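Local coordinates for sensor protein kinase WalK (Staphylococcus aureus, PDB 4YWZ) that acts as the sensor histidine kinase of the essential WalKR two-component system, its extracellular receptor domain probably sensing a signal outside the cell, at residues A[24-29]-A[48-53]; A[59-64]-A[74-79]; A[114-119]-A[139-144]. The protein carries 1 engineered substitution. All coordinates share one frame; numbering follows the deposited sequence.

Overall arrangement
The three contacts follow one another along the chain. Interaction 1 pairs the long N-terminal helix 7-37 with the short helix 46-54. Interaction 2 joins strand 59-66 to the end of edge strand 71-74 and the turn after it; interaction 3 ties strand 114-126 to the start of helix 141-149. All belong to an antiparallel five-stranded sheet and its helices, a Cache-type receptor domain. The centres of interactions 1 and 2 lie about 13 Å apart; L50 meets T75 and I62, and Y53 meets I62. Interaction 3 has its centre about 16 Å from that of interaction 2, which K139 touches, and about 21 Å from that of interaction 1. The N- and C-terminal helices thus both pack onto one sheet.

Interaction 1 (A[24-29]-A[48-53]); sequences KQLEIS and NLLSEY
L26 and L49 mark the closest approach of the two backbones, their CA atoms 7.1 Å apart, where helical segments 24-29 and 48-53 run antiparallel with axes 10.5 Å apart at 164°. L26 packs on the ring of Y53. L26 CB sits over one ring face in a CH-pi contact, 3.8 Å from the Y53 ring centroid and 9° off its normal. With CG turned beside the carbonyl carbon (chi1 176°), L26 sends CD1 over the ring and CD2 on toward L50. CD1 of L26 lies 3.7 Å from Y53 CD2 and also packs on L49 CB, while CD2 of L26 reaches L50 CD1 at 4.1 Å. In this Cache-type fold the long N-terminal helix and the short helix 46-54 lie side by side on the sheet. Here L26, L50 and Y53 all rest on I62 of strand 59-66, and L26 also reaches I134 of strand 129-138. One helical turn on from L26, CB of S29 settles against both methyls of L49. The polar ends are joined by a water, which accepts from Y53 OH at 2.6 Å and donates to S29 OG at 3.2 Å. Beside it, Q25 lays CB and CG against Y53 OH; its bend at chi2 carries the amide away. I150 of the second subunit packs on Y53, and L7 of that subunit on Q25.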
ATOM      1  N   LYS A  24      -5.087   0.394 -14.504  1.00 18.35           N
ATOM      2  CA  LYS A  24      -5.801  -0.377 -15.558  1.00 19.68           C
ATOM      3  C   LYS A  24      -7.282  -0.097 -15.432  1.00 19.40           C
ATOM      4  O   LYS A  24      -7.980   0.086 -16.400  1.00 19.44           O
ATOM      5  CB  LYS A  24      -5.527  -1.851 -15.482  1.00 22.61           C
ATOM      6  CG  LYS A  24      -6.241  -2.638 -16.617  1.00 25.71           C
ATOM      7  CD  LYS A  24      -6.075  -2.067 -18.021  1.00 30.15           C
ATOM      8  CE  LYS A  24      -6.559  -3.080 -19.090  1.00 37.91           C
ATOM      9  NZ  LYS A  24      -6.181  -2.497 -20.405  1.00 38.59           N
ATOM     10  N   GLN A  25      -7.812  -0.093 -14.230  1.00 18.07           N
ATOM     11  CA  GLN A  25      -9.200   0.176 -14.092  1.00 20.55           C
ATOM     12  C   GLN A  25      -9.564   1.606 -14.445  1.00 21.06           C
ATOM     13  O   GLN A  25     -10.621   1.857 -15.017  1.00 20.93           O
ATOM     14  CB  GLN A  25      -9.655  -0.247 -12.621  1.00 22.41           C
ATOM     15  CG  GLN A  25     -11.158  -0.347 -12.557  1.00 24.71           C
ATOM     16  CD  GLN A  25     -11.674  -1.516 -13.313  1.00 29.34           C
ATOM     17  OE1 GLN A  25     -11.081  -2.591 -13.269  1.00 36.01           O
ATOM     18  NE2 GLN A  25     -12.640  -1.263 -14.167  1.00 34.62           N
ATOM     19  N   LEU A  26      -8.709   2.605 -14.162  1.00 18.94           N
ATOM     20  CA  LEU A  26      -8.938   3.926 -14.632  1.00 18.59           C
ATOM     21  C   LEU A  26      -8.980   3.968 -16.185  1.00 18.26           C
ATOM     22  O   LEU A  26      -9.828   4.666 -16.764  1.00 18.70           O
ATOM     23  CB  LEU A  26      -7.840   4.860 -14.125  1.00 19.14           C
ATOM     24  CG  LEU A  26      -7.813   6.318 -14.561  1.00 18.23           C
ATOM     25  CD1 LEU A  26      -9.114   6.983 -14.350  1.00 19.78           C
ATOM     26  CD2 LEU A  26      -6.655   7.102 -13.884  1.00 21.58           C
ATOM     27  N   GLU A  27      -8.044   3.252 -16.773  1.00 18.22           N
ATOM     28  CA  GLU A  27      -7.947   3.251 -18.263  1.00 17.34           C
ATOM     29  C   GLU A  27      -9.245   2.683 -18.861  1.00 18.94           C
ATOM     30  O   GLU A  27      -9.850   3.279 -19.801  1.00 20.07           O
ATOM     31  CB  GLU A  27      -6.765   2.449 -18.708  1.00 19.99           C
ATOM     32  CG  GLU A  27      -6.555   2.403 -20.234  1.00 23.16           C
ATOM     33  CD  GLU A  27      -7.194   1.296 -21.017  1.00 32.76           C
ATOM     34  OE1 GLU A  27      -7.513   0.246 -20.403  1.00 32.35           O
ATOM     35  OE2 GLU A  27      -7.441   1.528 -22.310  1.00 29.17           O
ATOM     36  N   ILE A  28      -9.713   1.591 -18.262  1.00 19.17           N
ATOM     37  CA  ILE A  28     -10.980   0.936 -18.707  1.00 21.39           C
ATOM     38  C   ILE A  28     -12.150   1.863 -18.508  1.00 20.76           C
ATOM     39  O   ILE A  28     -13.060   2.033 -19.374  1.00 23.13           O
ATOM     40  CB  ILE A  28     -11.207  -0.413 -17.963  1.00 24.40           C
ATOM     41  CG1 ILE A  28     -10.198  -1.464 -18.405  1.00 26.34           C
ATOM     42  CG2 ILE A  28     -12.690  -0.844 -18.130  1.00 29.90           C
ATOM     43  CD1 ILE A  28     -10.162  -2.690 -17.506  1.00 35.06           C
ATOM     44  N   SER A  29     -12.184   2.579 -17.385  1.00 22.45           N
ATOM     45  CA  SER A  29     -13.204   3.558 -17.137  1.00 21.17           C
ATOM     46  C   SER A  29     -13.289   4.691 -18.153  1.00 21.99           C
ATOM     47  O   SER A  29     -14.385   5.066 -18.561  1.00 23.12           O
ATOM     48  CB  SER A  29     -13.124   4.180 -15.660  1.00 22.87           C
ATOM     49  OG  SER A  29     -13.096   3.068 -14.716  1.00 25.45           O
ATOM     50  N   ASN A  48     -13.029  14.001 -13.257  1.00 27.14           N
ATOM     51  CA  ASN A  48     -13.515  13.364 -12.065  1.00 28.90           C
ATOM     52  C   ASN A  48     -12.896  12.002 -11.879  1.00 29.15           C
ATOM     53  O   ASN A  48     -12.574  11.619 -10.746  1.00 28.39           O
ATOM     54  CB  ASN A  48     -15.053  13.210 -12.171  1.00 30.37           C
ATOM     55  CG  ASN A  48     -15.632  12.381 -11.074  1.00 38.38           C
ATOM     56  OD1 ASN A  48     -15.670  12.822  -9.911  1.00 39.47           O
ATOM     57  ND2 ASN A  48     -16.025  11.115 -11.404  1.00 36.66           N
ATOM     58  N   LEU A  49     -12.721  11.225 -12.979  1.00 23.03           N
ATOM     59  CA  LEU A  49     -12.155   9.924 -12.793  1.00 24.79           C
ATOM     60  C   LEU A  49     -10.720  10.095 -12.257  1.00 21.91           C
ATOM     61  O   LEU A  49     -10.273   9.309 -11.411  1.00 22.74           O
ATOM     62  CB  LEU A  49     -12.178   9.151 -14.126  1.00 24.26           C
ATOM     63  CG  LEU A  49     -13.576   8.539 -14.424  1.00 26.14           C
ATOM     64  CD1 LEU A  49     -13.505   8.199 -15.939  1.00 26.58           C
ATOM     65  CD2 LEU A  49     -13.869   7.370 -13.597  1.00 26.73           C
ATOM     66  N   LEU A  50      -9.975  11.003 -12.876  1.00 22.27           N
ATOM     67  CA  LEU A  50      -8.615  11.187 -12.500  1.00 21.95           C
ATOM     68  C   LEU A  50      -8.531  11.501 -11.030  1.00 24.01           C
ATOM     69  O   LEU A  50      -7.759  10.898 -10.283  1.00 23.06           O
ATOM     70  CB  LEU A  50      -7.962  12.326 -13.225  1.00 23.31           C
ATOM     71  CG  LEU A  50      -7.167  12.070 -14.479  1.00 29.41           C
ATOM     72  CD1 LEU A  50      -7.370  10.832 -15.349  1.00 28.28           C
ATOM     73  CD2 LEU A  50      -6.811  13.352 -15.235  1.00 31.15           C
ATOM     74  N   SER A  51      -9.347  12.417 -10.645  1.00 23.27           N
ATOM     75  CA  SER A  51      -9.360  12.849  -9.206  1.00 26.82           C
ATOM     76  C   SER A  51      -9.744  11.787  -8.195  1.00 28.64           C
ATOM     77  O   SER A  51      -9.101  11.742  -7.098  1.00 27.91           O
ATOM     78  CB  SER A  51     -10.284  14.060  -9.091  1.00 28.37           C
ATOM     79  OG  SER A  51      -9.587  15.167  -9.659  1.00 29.46           O
ATOM     80  N   GLU A  52     -10.715  10.920  -8.517  1.00 22.77           N
ATOM     81  CA  GLU A  52     -11.094   9.802  -7.648  1.00 24.83           C
ATOM     82  C   GLU A  52      -9.935   8.897  -7.430  1.00 26.12           C
ATOM     83  O   GLU A  52      -9.644   8.450  -6.328  1.00 24.72           O
ATOM     84  CB  GLU A  52     -12.194   8.990  -8.268  1.00 27.84           C
ATOM     85  CG  GLU A  52     -13.548   9.666  -8.243  1.00 28.06           C
ATOM     86  CD  GLU A  52     -14.616   8.914  -9.034  1.00 34.48           C
ATOM     87  OE1 GLU A  52     -14.334   7.873  -9.669  1.00 30.35           O
ATOM     88  OE2 GLU A  52     -15.782   9.350  -8.953  1.00 35.58           O
ATOM     89  N   TYR A  53      -9.247   8.528  -8.521  1.00 24.17           N
ATOM     90  CA  TYR A  53      -8.131   7.674  -8.428  1.00 21.82           C
ATOM     91  C   TYR A  53      -6.908   8.235  -7.640  1.00 19.31           C
ATOM     92  O   TYR A  53      -6.171   7.422  -6.971  1.00 22.78           O
ATOM     93  CB  TYR A  53      -7.736   7.127  -9.849  1.00 23.96           C
ATOM     94  CG  TYR A  53      -8.657   6.018 -10.323  1.00 20.65           C
ATOM     95  CD1 TYR A  53      -8.246   4.721 -10.308  1.00 21.40           C
ATOM     96  CD2 TYR A  53      -9.900   6.282 -10.794  1.00 22.48           C
ATOM     97  CE1 TYR A  53      -9.090   3.671 -10.690  1.00 22.62           C
ATOM     98  CE2 TYR A  53     -10.743   5.249 -11.159  1.00 23.50           C
ATOM     99  CZ  TYR A  53     -10.295   3.981 -11.154  1.00 23.68           C
ATOM    100  OH  TYR A  53     -11.134   2.973 -11.578  1.00 24.20           O
TER
HETATM  101  O   HOH W   1     -13.679   3.350 -11.619  1.00 32.34           O

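Interaction 2 (A[59-64]-A[74-79]); sequences IGEIRF and TTKQSN
The carboxylate of E61 is clasped on both faces, by the amide of N79 from one side and the guanidinium of R63 from the other. N79 ND2 bonds to E61 OE2 at 3.0 Å, tilted well out of the carboxylate plane though the oxygen lies in the plane of the amide. R63 grips side-on, NE bonding to E61 OE2, which lies at the guanidinium edge, and NH2 to E61 OE1 in a salt bridge. The hydroxyl of T74 adds a third bond to E61 OE2, donated at 2.6 Å to the anti lone pair. Such a gathering of donors would probably stabilise the carboxylate as an anion and hold it against rotation. T74 OG1 also accepts from K76 N at 3.0 Å, making an ST turn that begins at T74, the partner of R63 in an antiparallel, non-hydrogen-bonded pair. Sheet-like bonding continues one step further, with T75 N bonded to I62 O at 3.1 Å. T75 OG1, placed between its backbone N and carbonyl carbon (chi1 63°), receives I62 N at 3.0 Å in a nearly straight bond of 170°. A water joins T75 OG1 to G60 O, to which K76 NZ adds a weak bond. G60 and E61 form a classic beta bulge opposite E137. Strand 59-66 lies between edge strand 71-74 and strand 129-138, while T75 packs on L50 and A54 of helix 46-54 and I62 on Y53 of that helix.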
ATOM      1  N   ILE A  59      -0.602   7.625  -4.702  1.00 18.27           N
ATOM      2  CA  ILE A  59      -0.493   8.398  -5.956  1.00 18.46           C
ATOM      3  C   ILE A  59      -0.255   9.864  -5.653  1.00 19.22           C
ATOM      4  O   ILE A  59      -1.009  10.522  -4.860  1.00 22.23           O
ATOM      5  CB  ILE A  59      -1.732   8.170  -6.797  1.00 20.52           C
ATOM      6  CG1 ILE A  59      -1.638   6.736  -7.352  1.00 24.50           C
ATOM      7  CG2 ILE A  59      -1.762   9.218  -7.956  1.00 23.38           C
ATOM      8  CD1 ILE A  59      -2.695   6.330  -8.306  1.00 27.13           C
ATOM      9  N   GLY A  60       0.810  10.422  -6.242  1.00 18.41           N
ATOM     10  CA  GLY A  60       1.147  11.839  -6.178  1.00 20.66           C
ATOM     11  C   GLY A  60       0.309  12.705  -7.105  1.00 22.88           C
ATOM     12  O   GLY A  60      -0.351  13.646  -6.696  1.00 23.27           O
ATOM     13  N   GLU A  61       0.312  12.347  -8.384  1.00 17.11           N
ATOM     14  CA  GLU A  61      -0.405  13.086  -9.424  1.00 17.15           C
ATOM     15  C   GLU A  61      -0.742  12.153 -10.581  1.00 17.09           C
ATOM     16  O   GLU A  61      -0.008  11.216 -10.809  1.00 17.17           O
ATOM     17  CB  GLU A  61       0.496  14.122  -9.978  1.00 15.81           C
ATOM     18  CG  GLU A  61      -0.200  15.127 -10.930  1.00 18.79           C
ATOM     19  CD  GLU A  61       0.740  16.215 -11.493  1.00 21.24           C
ATOM     20  OE1 GLU A  61       1.951  16.249 -11.213  1.00 23.55           O
ATOM     21  OE2 GLU A  61       0.265  16.994 -12.328  1.00 21.79           O
ATOM     22  N   ILE A  62      -1.901  12.373 -11.195  1.00 16.47           N
ATOM     23  CA  ILE A  62      -2.248  11.700 -12.436  1.00 15.32           C
ATOM     24  C   ILE A  62      -2.450  12.822 -13.435  1.00 16.90           C
ATOM     25  O   ILE A  62      -3.145  13.836 -13.152  1.00 18.60           O
ATOM     26  CB  ILE A  62      -3.495  10.832 -12.330  1.00 17.07           C
ATOM     27  CG1 ILE A  62      -3.404   9.854 -11.149  1.00 17.30           C
ATOM     28  CG2 ILE A  62      -3.714  10.142 -13.686  1.00 17.16           C
ATOM     29  CD1 ILE A  62      -4.657   8.989 -10.947  1.00 18.32           C
ATOM     30  N   ARG A  63      -1.944  12.645 -14.706  1.00 15.54           N
ATOM     31  CA  ARG A  63      -2.266  13.539 -15.824  1.00 18.28           C
ATOM     32  C   ARG A  63      -2.868  12.672 -16.945  1.00 17.68           C
ATOM     33  O   ARG A  63      -2.520  11.512 -17.111  1.00 17.19           O
ATOM     34  CB  ARG A  63      -1.079  14.230 -16.371  1.00 17.45           C
ATOM     35  CG  ARG A  63      -0.263  15.007 -15.299  1.00 16.65           C
ATOM     36  CD  ARG A  63       1.020  15.627 -15.782  1.00 17.41           C
ATOM     37  NE  ARG A  63       1.738  16.237 -14.662  1.00 19.12           N
ATOM     38  CZ  ARG A  63       3.045  16.485 -14.656  1.00 19.69           C
ATOM     39  NH1 ARG A  63       3.793  16.314 -15.783  1.00 22.59           N
ATOM     40  NH2 ARG A  63       3.604  16.956 -13.536  1.00 22.26           N
ATOM     41  N   PHE A  64      -3.777  13.259 -17.692  1.00 17.95           N
ATOM     42  CA  PHE A  64      -4.244  12.721 -18.966  1.00 17.75           C
ATOM     43  C   PHE A  64      -3.756  13.629 -20.094  1.00 18.52           C
ATOM     44  O   PHE A  64      -3.882  14.827 -20.067  1.00 18.37           O
ATOM     45  CB  PHE A  64      -5.769  12.550 -19.010  1.00 19.86           C
ATOM     46  CG  PHE A  64      -6.261  12.004 -20.344  1.00 19.41           C
ATOM     47  CD1 PHE A  64      -6.131  10.695 -20.648  1.00 23.64           C
ATOM     48  CD2 PHE A  64      -6.723  12.915 -21.351  1.00 24.43           C
ATOM     49  CE1 PHE A  64      -6.487  10.189 -21.927  1.00 23.79           C
ATOM     50  CE2 PHE A  64      -7.045  12.397 -22.627  1.00 30.08           C
ATOM     51  CZ  PHE A  64      -6.963  11.048 -22.862  1.00 26.66           C
ATOM     52  N   THR A  74      -5.048  17.395 -15.023  1.00 21.76           N
ATOM     53  CA  THR A  74      -4.222  16.982 -13.911  1.00 21.02           C
ATOM     54  C   THR A  74      -5.049  16.942 -12.637  1.00 23.67           C
ATOM     55  O   THR A  74      -6.033  17.686 -12.472  1.00 24.65           O
ATOM     56  CB  THR A  74      -3.002  17.919 -13.666  1.00 23.29           C
ATOM     57  OG1 THR A  74      -2.284  17.473 -12.503  1.00 24.48           O
ATOM     58  CG2 THR A  74      -3.367  19.397 -13.476  1.00 24.95           C
ATOM     59  N   THR A  75      -4.617  16.091 -11.713  1.00 23.18           N
ATOM     60  CA  THR A  75      -5.194  16.016 -10.367  1.00 22.59           C
ATOM     61  C   THR A  75      -4.552  16.970  -9.351  1.00 24.13           C
ATOM     62  O   THR A  75      -5.126  17.134  -8.241  1.00 25.80           O
ATOM     63  CB  THR A  75      -5.068  14.653  -9.812  1.00 19.85           C
ATOM     64  OG1 THR A  75      -3.678  14.282  -9.669  1.00 18.78           O
ATOM     65  CG2 THR A  75      -5.750  13.672 -10.722  1.00 23.32           C
ATOM     66  N   LYS A  76      -3.489  17.640  -9.740  1.00 22.94           N
ATOM     67  CA  LYS A  76      -2.730  18.542  -8.871  1.00 27.67           C
ATOM     68  C   LYS A  76      -3.007  20.000  -9.204  1.00 31.88           C
ATOM     69  O   LYS A  76      -2.604  20.551 -10.258  1.00 30.11           O
ATOM     70  CB  LYS A  76      -1.235  18.165  -8.874  1.00 27.63           C
ATOM     71  CG  LYS A  76      -0.388  19.018  -7.965  1.00 36.46           C
ATOM     72  CD  LYS A  76       1.029  18.473  -7.685  1.00 39.58           C
ATOM     73  CE  LYS A  76       1.160  17.055  -7.188  1.00 44.38           C
ATOM     74  NZ  LYS A  76       0.705  16.685  -5.796  1.00 52.32           N
ATOM     75  N   GLN A  77      -3.788  20.620  -8.313  1.00 35.95           N
ATOM     76  CA  GLN A  77      -4.237  22.025  -8.515  1.00 38.69           C
ATOM     77  C   GLN A  77      -3.059  22.993  -8.741  1.00 33.63           C
ATOM     78  O   GLN A  77      -3.110  23.886  -9.588  1.00 32.27           O
ATOM     79  CB  GLN A  77      -5.138  22.414  -7.319  1.00 49.83           C
ATOM     80  CG  GLN A  77      -5.653  23.841  -7.307  1.00 56.64           C
ATOM     81  CD  GLN A  77      -5.386  24.518  -5.961  1.00 72.46           C
ATOM     82  OE1 GLN A  77      -4.290  25.051  -5.714  1.00 80.44           O
ATOM     83  NE2 GLN A  77      -6.382  24.486  -5.075  1.00 72.45           N
ATOM     84  N   SER A  78      -1.932  22.780  -8.058  1.00 31.64           N
ATOM     85  CA  SER A  78      -0.738  23.605  -8.216  1.00 37.05           C
ATOM     86  C   SER A  78      -0.067  23.466  -9.575  1.00 34.28           C
ATOM     87  O   SER A  78       0.774  24.259  -9.888  1.00 35.89           O
ATOM     88  CB  SER A  78       0.284  23.296  -7.083  1.00 40.09           C
ATOM     89  OG  SER A  78       0.790  21.934  -7.121  1.00 43.30           O
ATOM     90  N   ASN A  79      -0.486  22.479 -10.401  1.00 29.34           N
ATOM     91  CA  ASN A  79       0.009  22.278 -11.739  1.00 28.16           C
ATOM     92  C   ASN A  79      -1.016  22.609 -12.800  1.00 28.51           C
ATOM     93  O   ASN A  79      -0.837  22.267 -13.988  1.00 27.96           O
ATOM     94  CB  ASN A  79       0.362  20.801 -11.910  1.00 27.23           C
ATOM     95  CG  ASN A  79       1.738  20.488 -11.412  1.00 35.49           C
ATOM     96  OD1 ASN A  79       2.550  21.387 -11.145  1.00 32.64           O
ATOM     97  ND2 ASN A  79       1.998  19.208 -11.225  1.00 28.26           N
TER
HETATM   98  O   HOH W   2      -2.641  15.007  -7.462  1.00 26.52           O
HETATM   99  O   HOH W   3      -0.335  14.806  -3.950  1.00 47.92           O

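Interaction 3 (A[114-119]-A[139-144]); sequences KDRVWV and KINDVY
The guanidinium of R116 lies flat over the ring of Y144. R116 CZ is 4.0 Å from the Y144 ring centroid and 11° off its normal, a cation-pi stack with the two planes only 4° apart. A bend at chi3 (-72°) turns the end of the arginine across the ring, bringing NH2 of R116 within 3.9 Å of Y144 CG and NH1 above CE1. N141 crosses R116 at about a right angle: its CB meets R116 O at 3.4 Å, and its OD1 lies near CB of R116. The contact fastens the helix that follows strand 129-138, the last in the chain, back onto neighbouring strand 114-126. In the intact receptor, helix 141-149 would probably lead on toward the membrane. Deeper in, I140 packs by its methyls on the strand backbone and on W118 CB. Its CG2 sits 3.8 Å from W118 N and equally close to R116 O, while CD1 of I140 comes 4.0 Å from W118 CB. The indole then runs on past I140, and its NE1 bonds to D103. Helix 7-37 closes over this side, with F15 against I140 and K16 against W118.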
ATOM      1  N   LYS A 114      15.010  16.250  -3.208  1.00 29.24           N
ATOM      2  CA  LYS A 114      14.778  15.171  -4.187  1.00 29.17           C
ATOM      3  C   LYS A 114      14.329  13.811  -3.508  1.00 28.13           C
ATOM      4  O   LYS A 114      14.919  13.218  -2.584  1.00 25.90           O
ATOM      5  CB  LYS A 114      16.059  14.973  -5.013  1.00 32.58           C
ATOM      6  CG  LYS A 114      16.335  16.085  -5.971  1.00 36.59           C
ATOM      7  CD  LYS A 114      17.627  15.722  -6.734  1.00 48.68           C
ATOM      8  CE  LYS A 114      17.977  16.802  -7.754  1.00 54.58           C
ATOM      9  NZ  LYS A 114      16.689  17.264  -8.372  1.00 53.74           N
ATOM     10  N   ASP A 115      13.156  13.313  -3.959  1.00 24.12           N
ATOM     11  CA  ASP A 115      12.586  12.100  -3.526  1.00 21.92           C
ATOM     12  C   ASP A 115      12.546  11.114  -4.762  1.00 19.83           C
ATOM     13  O   ASP A 115      12.268  11.575  -5.857  1.00 20.09           O
ATOM     14  CB  ASP A 115      11.070  12.311  -3.194  1.00 23.05           C
ATOM     15  CG  ASP A 115      10.818  13.146  -1.926  1.00 33.55           C
ATOM     16  OD1 ASP A 115      11.753  13.081  -1.073  1.00 25.30           O
ATOM     17  OD2 ASP A 115       9.773  13.932  -1.941  1.00 34.23           O
ATOM     18  N   ARG A 116      12.789   9.860  -4.519  1.00 20.50           N
ATOM     19  CA  ARG A 116      12.500   8.772  -5.536  1.00 21.03           C
ATOM     20  C   ARG A 116      11.015   8.632  -5.827  1.00 18.57           C
ATOM     21  O   ARG A 116      10.209   8.511  -4.940  1.00 19.00           O
ATOM     22  CB  ARG A 116      13.019   7.433  -5.127  1.00 29.57           C
ATOM     23  CG  ARG A 116      14.446   7.259  -5.622  1.00 43.72           C
ATOM     24  CD  ARG A 116      15.062   5.939  -5.241  1.00 44.95           C
ATOM     25  NE  ARG A 116      15.301   6.012  -3.843  1.00 51.75           N
ATOM     26  CZ  ARG A 116      16.179   5.287  -3.172  1.00 51.52           C
ATOM     27  NH1 ARG A 116      16.940   4.398  -3.785  1.00 58.03           N
ATOM     28  NH2 ARG A 116      16.226   5.455  -1.848  1.00 43.03           N
ATOM     29  N   VAL A 117      10.638   8.694  -7.131  1.00 16.55           N
ATOM     30  CA  VAL A 117       9.252   8.652  -7.572  1.00 17.06           C
ATOM     31  C   VAL A 117       9.135   7.676  -8.731  1.00 18.68           C
ATOM     32  O   VAL A 117      10.002   7.601  -9.548  1.00 17.54           O
ATOM     33  CB  VAL A 117       8.796  10.040  -8.048  1.00 18.14           C
ATOM     34  CG1 VAL A 117       7.435   9.962  -8.736  1.00 18.02           C
ATOM     35  CG2 VAL A 117       8.690  10.972  -6.820  1.00 20.51           C
ATOM     36  N   TRP A 118       8.115   6.875  -8.760  1.00 16.86           N
ATOM     37  CA  TRP A 118       7.957   5.898  -9.785  1.00 16.64           C
ATOM     38  C   TRP A 118       6.947   6.468 -10.751  1.00 16.07           C
ATOM     39  O   TRP A 118       5.784   6.770 -10.413  1.00 18.06           O
ATOM     40  CB  TRP A 118       7.471   4.541  -9.245  1.00 17.83           C
ATOM     41  CG  TRP A 118       7.473   3.437 -10.224  1.00 16.31           C
ATOM     42  CD1 TRP A 118       8.525   3.016 -10.941  1.00 17.39           C
ATOM     43  CD2 TRP A 118       6.361   2.590 -10.617  1.00 17.99           C
ATOM     44  NE1 TRP A 118       8.163   1.936 -11.777  1.00 20.34           N
ATOM     45  CE2 TRP A 118       6.845   1.679 -11.604  1.00 20.71           C
ATOM     46  CE3 TRP A 118       5.017   2.552 -10.283  1.00 19.24           C
ATOM     47  CZ2 TRP A 118       6.029   0.704 -12.184  1.00 18.88           C
ATOM     48  CZ3 TRP A 118       4.194   1.619 -10.909  1.00 18.38           C
ATOM     49  CH2 TRP A 118       4.714   0.727 -11.853  1.00 18.17           C
ATOM     50  N   VAL A 119       7.331   6.530 -12.039  1.00 14.72           N
ATOM     51  CA  VAL A 119       6.493   7.089 -13.087  1.00 15.59           C
ATOM     52  C   VAL A 119       6.012   5.904 -13.940  1.00 16.36           C
ATOM     53  O   VAL A 119       6.789   5.020 -14.357  1.00 17.52           O
ATOM     54  CB  VAL A 119       7.266   8.020 -14.059  1.00 17.55           C
ATOM     55  CG1 VAL A 119       6.468   8.352 -15.345  1.00 18.47           C
ATOM     56  CG2 VAL A 119       7.762   9.246 -13.298  1.00 20.67           C
ATOM     57  N   LYS A 139       4.208   7.449  -5.139  1.00 17.84           N
ATOM     58  CA  LYS A 139       5.100   7.712  -3.989  1.00 18.21           C
ATOM     59  C   LYS A 139       5.841   6.482  -3.526  1.00 19.71           C
ATOM     60  O   LYS A 139       5.782   6.032  -2.337  1.00 20.19           O
ATOM     61  CB  LYS A 139       4.254   8.298  -2.885  1.00 18.27           C
ATOM     62  CG  LYS A 139       3.579   9.617  -3.171  1.00 18.54           C
ATOM     63  CD  LYS A 139       2.728  10.071  -2.031  1.00 20.14           C
ATOM     64  CE  LYS A 139       2.043  11.354  -2.410  1.00 23.92           C
ATOM     65  NZ  LYS A 139       1.191  11.991  -1.346  1.00 26.26           N
ATOM     66  N   ILE A 140       6.652   5.911  -4.396  1.00 15.99           N
ATOM     67  CA  ILE A 140       7.424   4.720  -4.083  1.00 17.50           C
ATOM     68  C   ILE A 140       8.465   4.945  -2.931  1.00 17.25           C
ATOM     69  O   ILE A 140       8.915   3.945  -2.350  1.00 18.44           O
ATOM     70  CB  ILE A 140       8.101   4.125  -5.325  1.00 19.95           C
ATOM     71  CG1 ILE A 140       8.360   2.655  -5.172  1.00 21.26           C
ATOM     72  CG2 ILE A 140       9.331   4.911  -5.742  1.00 21.79           C
ATOM     73  CD1 ILE A 140       8.573   1.950  -6.467  1.00 21.31           C
ATOM     74  N   ASN A 141       8.787   6.222  -2.673  1.00 18.80           N
ATOM     75  CA  ASN A 141       9.758   6.528  -1.611  1.00 22.60           C
ATOM     76  C   ASN A 141       9.179   6.123  -0.303  1.00 21.74           C
ATOM     77  O   ASN A 141       9.968   5.829   0.624  1.00 22.74           O
ATOM     78  CB  ASN A 141      10.172   7.969  -1.540  1.00 22.32           C
ATOM     79  CG  ASN A 141      11.583   8.081  -1.068  1.00 25.56           C
ATOM     80  OD1 ASN A 141      12.379   7.222  -1.370  1.00 28.95           O
ATOM     81  ND2 ASN A 141      11.811   9.014  -0.171  1.00 29.02           N
ATOM     82  N   ASP A 142       7.853   5.957  -0.179  1.00 21.94           N
ATOM     83  CA  ASP A 142       7.337   5.454   1.062  1.00 26.12           C
ATOM     84  C   ASP A 142       7.818   4.032   1.360  1.00 24.04           C
ATOM     85  O   ASP A 142       7.997   3.717   2.558  1.00 23.00           O
ATOM     86  CB  ASP A 142       5.795   5.539   1.094  1.00 30.50           C
ATOM     87  CG  ASP A 142       5.191   7.009   1.248  1.00 28.33           C
ATOM     88  OD1 ASP A 142       5.841   7.958   1.793  1.00 36.16           O
ATOM     89  OD2 ASP A 142       3.960   7.067   0.944  1.00 39.39           O
ATOM     90  N   VAL A 143       8.039   3.153   0.336  1.00 18.31           N
ATOM     91  CA  VAL A 143       8.611   1.816   0.456  1.00 19.76           C
ATOM     92  C   VAL A 143      10.073   1.914   0.934  1.00 20.34           C
ATOM     93  O   VAL A 143      10.456   1.327   1.925  1.00 20.20           O
ATOM     94  CB  VAL A 143       8.510   0.989  -0.828  1.00 22.91           C
ATOM     95  CG1 VAL A 143       9.096  -0.337  -0.540  1.00 22.75           C
ATOM     96  CG2 VAL A 143       6.994   0.960  -1.267  1.00 26.17           C
ATOM     97  N   TYR A 144      10.880   2.706   0.218  1.00 20.32           N
ATOM     98  CA  TYR A 144      12.278   2.890   0.616  1.00 21.14           C
ATOM     99  C   TYR A 144      12.434   3.436   1.995  1.00 19.75           C
ATOM    100  O   TYR A 144      13.293   2.957   2.774  1.00 21.88           O
ATOM    101  CB  TYR A 144      12.968   3.746  -0.459  1.00 21.06           C
ATOM    102  CG  TYR A 144      13.127   3.096  -1.832  1.00 22.33           C
ATOM    103  CD1 TYR A 144      14.059   2.069  -2.079  1.00 29.33           C
ATOM    104  CD2 TYR A 144      12.404   3.527  -2.871  1.00 22.52           C
ATOM    105  CE1 TYR A 144      14.184   1.555  -3.373  1.00 28.36           C
ATOM    106  CE2 TYR A 144      12.554   3.000  -4.169  1.00 27.50           C
ATOM    107  CZ  TYR A 144      13.436   2.049  -4.393  1.00 28.47           C
ATOM    108  OH  TYR A 144      13.521   1.553  -5.662  1.00 30.58           O
TER